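Local coordinates for protein O-methyltransferase (Coxiella burnetii, PDB 3TR6) that probably transfers methyl groups from S-adenosylmethionine to hydroxyl oxygens of its substrates, as a metal-binding member of the O-methyltransferase family, at residues I133-D147 and S160-N174. Numbering follows the deposited sequence.
Sequences IHAGQAWQYDLIYID and SLKLLREGGLIAVDN. With NI (nickel (II) ion), chain B; SAH (S-adenosyl-L-homocysteine), chain C.
Ile144 packs on Leu163 and Leu164, and Ile146 on Ile170 and Val172, in the tight part of this contact. Strands 143-146 and 168-173 run parallel, and their axes come within 4.7 Å. Ile144 N bonds to Leu169 O, and Ile144 O accepts a hydrogen bond from Ala171 N. Ile146 N then bonds to Ala171 O; the next rung, Asp173 N to Ile146 O, is weak. On one face, CG1 of Ile144 touches CD2 of Leu164 (3.8 Å), and CD1 of Ile146 touches CG2 of Ile170 (3.8 Å). Ser160 OG lies beside both isoleucines but bonds to Tyr156 O. Leu163 CD2 reaches Ile133 and the Tyr141 ring, and Tyr141 N bonds to Leu163 O (2.9 Å). On the other face, Leu143 and Leu169 lie side by side.

The loose side holds Trp139, Lys162, Glu166 and the Asp142-Arg165 salt bridge. Arg165 NE meets Asp142 OD1 (2.8 Å) on its anti side, 29° out of the carboxylate plane. Asp142 OD2 bonds to the backbone N of Lys66 and Lys67. Arg165 NH1 also bonds to Glu166 O. Trp139 is exposed. Lys162 O lies over one face of its ring, which also makes a cation-pi contact with Lys223.

At the opposite end, Asp147 OD2 (2.6 Å) and Asp173 OD2 (2.5 Å) bind nickel. Asn174 ND2 is modelled as a third ligand; its amide may be flipped, since oxygen is the usual donor. Asp147 OD1 accepts a hydrogen bond from the amino N of S-adenosyl-L-homocysteine (3.0 Å). Asp147 CG is anti to its backbone nitrogen (chi1 -174°), which carries the carboxylate to both partners. Tyr145 OH bonds to Gln52 and Thr48.

This is a right-handed beta-alpha-beta crossover of the Rossmann-like methyltransferase fold, connected by helix 153-163. Strand 67-71 flanks 141-146, and antiparallel strand 218-223 flanks 168-173. Helix 50-63 packs on Leu143 and Leu169.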
# COMPACT_ATOMS: atom_id res chain seq x y z
N ILE A 133 -20.00 17.89 7.39
CA ILE A 133 -20.75 17.11 8.37
C ILE A 133 -22.09 17.77 8.71
O ILE A 133 -23.15 17.16 8.60
CB ILE A 133 -19.96 16.95 9.68
CG1 ILE A 133 -18.63 16.25 9.42
CG2 ILE A 133 -20.78 16.17 10.70
CD1 ILE A 133 -17.80 16.04 10.67
N HIS A 134 -22.02 19.03 9.14
CA HIS A 134 -23.21 19.78 9.53
C HIS A 134 -24.15 19.97 8.32
O HIS A 134 -25.20 20.61 8.43
CB HIS A 134 -22.82 21.12 10.19
CG HIS A 134 -22.25 21.00 11.57
ND1 HIS A 134 -21.51 22.00 12.17
CD2 HIS A 134 -22.31 19.99 12.48
CE1 HIS A 134 -21.14 21.61 13.38
NE2 HIS A 134 -21.61 20.40 13.60
N ALA A 135 -23.79 19.39 7.18
CA ALA A 135 -24.64 19.44 5.99
C ALA A 135 -25.00 18.04 5.50
O ALA A 135 -25.36 17.86 4.34
CB ALA A 135 -23.97 20.23 4.88
N GLY A 136 -24.89 17.05 6.38
CA GLY A 136 -25.29 15.69 6.09
C GLY A 136 -24.44 14.95 5.06
O GLY A 136 -24.97 14.44 4.07
N GLN A 137 -23.13 14.90 5.29
CA GLN A 137 -22.23 14.19 4.38
C GLN A 137 -21.45 13.10 5.11
O GLN A 137 -20.54 12.49 4.54
CB GLN A 137 -21.28 15.15 3.68
CG GLN A 137 -21.95 16.12 2.71
CD GLN A 137 -22.55 15.43 1.50
OE1 GLN A 137 -21.84 15.11 0.54
NE2 GLN A 137 -23.86 15.19 1.55
N ALA A 138 -21.80 12.87 6.37
CA ALA A 138 -21.19 11.80 7.13
C ALA A 138 -21.42 10.46 6.44
O ALA A 138 -22.52 10.19 5.95
CB ALA A 138 -21.75 11.77 8.55
N TRP A 139 -20.37 9.63 6.39
CA TRP A 139 -20.43 8.30 5.77
C TRP A 139 -20.44 8.34 4.24
O TRP A 139 -20.68 7.33 3.58
CB TRP A 139 -21.65 7.51 6.26
CG TRP A 139 -21.71 7.29 7.75
CD1 TRP A 139 -22.25 8.14 8.68
CD2 TRP A 139 -21.24 6.14 8.48
NE1 TRP A 139 -22.14 7.59 9.94
CE2 TRP A 139 -21.53 6.36 9.84
CE3 TRP A 139 -20.61 4.95 8.10
CZ2 TRP A 139 -21.20 5.44 10.83
CZ3 TRP A 139 -20.28 4.03 9.09
CH2 TRP A 139 -20.58 4.29 10.44
N GLN A 140 -20.17 9.51 3.67
CA GLN A 140 -20.29 9.69 2.23
C GLN A 140 -18.98 9.55 1.44
O GLN A 140 -19.01 9.34 0.23
CB GLN A 140 -20.95 11.03 1.91
CG GLN A 140 -22.37 11.14 2.43
CD GLN A 140 -23.25 10.00 1.95
OE1 GLN A 140 -23.75 9.20 2.74
NE2 GLN A 140 -23.43 9.92 0.63
N TYR A 141 -17.85 9.66 2.12
CA TYR A 141 -16.56 9.67 1.43
C TYR A 141 -15.83 8.33 1.47
O TYR A 141 -15.96 7.55 2.41
CB TYR A 141 -15.70 10.82 1.95
CG TYR A 141 -16.29 12.15 1.59
CD1 TYR A 141 -15.94 12.78 0.40
CD2 TYR A 141 -17.24 12.76 2.40
CE1 TYR A 141 -16.50 13.98 0.04
CE2 TYR A 141 -17.80 13.97 2.05
CZ TYR A 141 -17.42 14.58 0.87
OH TYR A 141 -17.97 15.79 0.50
N ASP A 142 -15.05 8.09 0.41
CA ASP A 142 -14.33 6.84 0.22
C ASP A 142 -12.89 6.93 0.68
O ASP A 142 -12.36 6.01 1.31
CB ASP A 142 -14.37 6.45 -1.26
CG ASP A 142 -15.79 6.26 -1.76
OD1 ASP A 142 -16.58 5.59 -1.06
OD2 ASP A 142 -16.10 6.78 -2.85
N LEU A 143 -12.25 8.06 0.38
CA LEU A 143 -10.83 8.24 0.64
C LEU A 143 -10.52 9.67 1.05
O LEU A 143 -10.89 10.61 0.35
CB LEU A 143 -10.03 7.86 -0.60
CG LEU A 143 -8.52 8.15 -0.59
CD1 LEU A 143 -7.86 7.47 0.59
CD2 LEU A 143 -7.87 7.70 -1.89
N ILE A 144 -9.85 9.83 2.18
CA ILE A 144 -9.42 11.15 2.63
C ILE A 144 -7.90 11.20 2.87
O ILE A 144 -7.35 10.40 3.63
CB ILE A 144 -10.18 11.60 3.90
CG1 ILE A 144 -11.68 11.63 3.64
CG2 ILE A 144 -9.71 12.97 4.35
CD1 ILE A 144 -12.52 12.02 4.85
N TYR A 145 -7.24 12.15 2.21
CA TYR A 145 -5.80 12.32 2.33
C TYR A 145 -5.48 13.56 3.16
O TYR A 145 -5.78 14.68 2.75
CB TYR A 145 -5.16 12.43 0.94
CG TYR A 145 -3.67 12.68 0.93
CD1 TYR A 145 -2.80 11.85 1.63
CD2 TYR A 145 -3.13 13.72 0.18
CE1 TYR A 145 -1.43 12.07 1.60
CE2 TYR A 145 -1.77 13.95 0.15
CZ TYR A 145 -0.92 13.12 0.86
OH TYR A 145 0.44 13.36 0.82
N ILE A 146 -4.89 13.34 4.33
CA ILE A 146 -4.60 14.42 5.26
C ILE A 146 -3.15 14.87 5.16
O ILE A 146 -2.23 14.14 5.54
CB ILE A 146 -4.86 13.98 6.71
CG1 ILE A 146 -6.31 13.50 6.87
CG2 ILE A 146 -4.53 15.11 7.67
CD1 ILE A 146 -6.61 12.88 8.21
N ASP A 147 -2.94 16.08 4.66
CA ASP A 147 -1.59 16.59 4.41
C ASP A 147 -1.54 18.12 4.48
O ASP A 147 -1.07 18.78 3.55
CB ASP A 147 -1.09 16.08 3.06
CG ASP A 147 0.35 16.44 2.80
OD1 ASP A 147 0.79 16.33 1.63
OD2 ASP A 147 1.05 16.83 3.76
N SER A 160 -12.37 13.03 9.70
CA SER A 160 -12.33 12.17 8.52
C SER A 160 -13.00 10.82 8.78
O SER A 160 -13.54 10.21 7.86
CB SER A 160 -10.89 11.98 8.04
OG SER A 160 -10.38 13.17 7.47
N LEU A 161 -12.95 10.36 10.02
CA LEU A 161 -13.65 9.13 10.39
C LEU A 161 -15.15 9.29 10.23
O LEU A 161 -15.83 8.42 9.68
CB LEU A 161 -13.31 8.71 11.82
CG LEU A 161 -12.15 7.73 11.98
CD1 LEU A 161 -11.98 7.36 13.44
CD2 LEU A 161 -12.39 6.50 11.14
N LYS A 162 -15.68 10.41 10.71
CA LYS A 162 -17.11 10.68 10.63
C LYS A 162 -17.57 10.72 9.17
O LYS A 162 -18.66 10.25 8.84
CB LYS A 162 -17.45 12.00 11.32
CG LYS A 162 -17.14 12.05 12.81
CD LYS A 162 -17.43 13.44 13.37
CE LYS A 162 -17.33 13.49 14.89
NZ LYS A 162 -15.93 13.32 15.38
N LEU A 163 -16.73 11.29 8.31
CA LEU A 163 -17.08 11.51 6.91
C LEU A 163 -16.88 10.28 6.03
O LEU A 163 -17.37 10.23 4.89
CB LEU A 163 -16.27 12.68 6.35
CG LEU A 163 -16.69 14.08 6.81
CD1 LEU A 163 -15.53 15.05 6.73
CD2 LEU A 163 -17.88 14.58 6.00
N LEU A 164 -16.16 9.29 6.54
CA LEU A 164 -15.86 8.10 5.75
C LEU A 164 -16.99 7.09 5.79
O LEU A 164 -17.60 6.86 6.84
CB LEU A 164 -14.57 7.43 6.24
CG LEU A 164 -13.23 8.03 5.78
CD1 LEU A 164 -12.09 7.16 6.29
CD2 LEU A 164 -13.18 8.16 4.26
N ARG A 165 -17.26 6.48 4.64
CA ARG A 165 -18.16 5.34 4.59
C ARG A 165 -17.54 4.18 5.34
O ARG A 165 -16.37 4.23 5.73
CB ARG A 165 -18.44 4.92 3.15
CG ARG A 165 -17.26 4.24 2.45
CD ARG A 165 -17.73 3.50 1.21
NE ARG A 165 -16.65 3.11 0.31
CZ ARG A 165 -15.92 2.01 0.44
NH1 ARG A 165 -16.13 1.18 1.45
NH2 ARG A 165 -14.97 1.74 -0.45
N GLU A 166 -18.32 3.13 5.55
CA GLU A 166 -17.80 1.90 6.11
C GLU A 166 -16.82 1.33 5.10
O GLU A 166 -17.16 1.15 3.92
CB GLU A 166 -18.95 0.93 6.36
CG GLU A 166 -18.60 -0.28 7.19
CD GLU A 166 -19.84 -1.03 7.65
OE1 GLU A 166 -20.58 -0.49 8.51
OE2 GLU A 166 -20.07 -2.15 7.15
N GLY A 167 -15.60 1.06 5.54
CA GLY A 167 -14.56 0.58 4.64
C GLY A 167 -13.83 1.70 3.93
O GLY A 167 -13.01 1.45 3.05
N GLY A 168 -14.13 2.94 4.30
CA GLY A 168 -13.44 4.10 3.75
C GLY A 168 -12.00 4.15 4.23
O GLY A 168 -11.63 3.45 5.18
N LEU A 169 -11.19 4.97 3.58
CA LEU A 169 -9.76 5.00 3.88
C LEU A 169 -9.20 6.39 4.21
O LEU A 169 -9.40 7.34 3.46
CB LEU A 169 -8.97 4.40 2.72
CG LEU A 169 -7.47 4.25 2.95
CD1 LEU A 169 -7.20 3.20 4.03
CD2 LEU A 169 -6.73 3.90 1.66
N ILE A 170 -8.50 6.48 5.33
CA ILE A 170 -7.73 7.67 5.67
C ILE A 170 -6.25 7.45 5.33
O ILE A 170 -5.66 6.45 5.73
CB ILE A 170 -7.81 8.01 7.17
CG1 ILE A 170 -9.24 8.37 7.57
CG2 ILE A 170 -6.87 9.17 7.49
CD1 ILE A 170 -9.42 8.53 9.05
N ALA A 171 -5.67 8.39 4.60
CA ALA A 171 -4.23 8.38 4.35
C ALA A 171 -3.59 9.60 5.00
O ALA A 171 -4.01 10.73 4.76
CB ALA A 171 -3.95 8.35 2.86
N VAL A 172 -2.58 9.38 5.83
CA VAL A 172 -1.91 10.47 6.53
C VAL A 172 -0.43 10.52 6.17
O VAL A 172 0.29 9.53 6.32
CB VAL A 172 -2.06 10.33 8.06
CG1 VAL A 172 -1.40 11.51 8.77
CG2 VAL A 172 -3.53 10.22 8.45
N ASP A 173 0.02 11.67 5.70
CA ASP A 173 1.42 11.85 5.32
C ASP A 173 2.25 12.38 6.49
O ASP A 173 1.70 12.88 7.48
CB ASP A 173 1.53 12.79 4.12
CG ASP A 173 2.93 12.84 3.54
OD1 ASP A 173 3.77 11.98 3.90
OD2 ASP A 173 3.19 13.73 2.70
N ASN A 174 3.57 12.26 6.38
CA ASN A 174 4.51 12.86 7.33
C ASN A 174 4.43 12.30 8.75
O ASN A 174 4.71 13.01 9.72
CB ASN A 174 4.36 14.39 7.37
CG ASN A 174 4.52 15.02 6.00
OD1 ASN A 174 5.62 15.11 5.46
ND2 ASN A 174 3.40 15.47 5.43
NI NI B . 3.44 16.21 3.02
N SAH C . -0.69 17.49 -0.66
CA SAH C . 0.02 18.70 -0.99
CB SAH C . 0.88 19.17 0.17
CG SAH C . 0.43 20.44 0.87
SD SAH C . 1.54 21.14 2.08
C SAH C . 0.88 18.46 -2.18
O SAH C . 1.84 19.26 -2.42
OXT SAH C . 0.68 17.49 -2.95
C5' SAH C . 0.59 21.96 3.36
C4' SAH C . -0.49 22.79 2.93
O4' SAH C . -1.46 22.94 4.02
C3' SAH C . -0.00 24.16 2.63
O3' SAH C . -0.33 24.47 1.34
C2' SAH C . -0.71 25.04 3.56
O2' SAH C . -1.08 26.21 2.95
C1' SAH C . -1.92 24.25 3.93
N9 SAH C . -2.59 24.64 5.17
C8 SAH C . -2.01 25.07 6.30
N7 SAH C . -2.98 25.30 7.20
C5 SAH C . -4.17 25.02 6.64
C6 SAH C . -5.50 25.08 7.09
N6 SAH C . -5.80 25.52 8.41
N1 SAH C . -6.48 24.72 6.25
C2 SAH C . -6.21 24.31 5.00
N3 SAH C . -4.96 24.25 4.54
C4 SAH C . -3.92 24.59 5.33
O HOH W 1 -0.33 15.38 7.80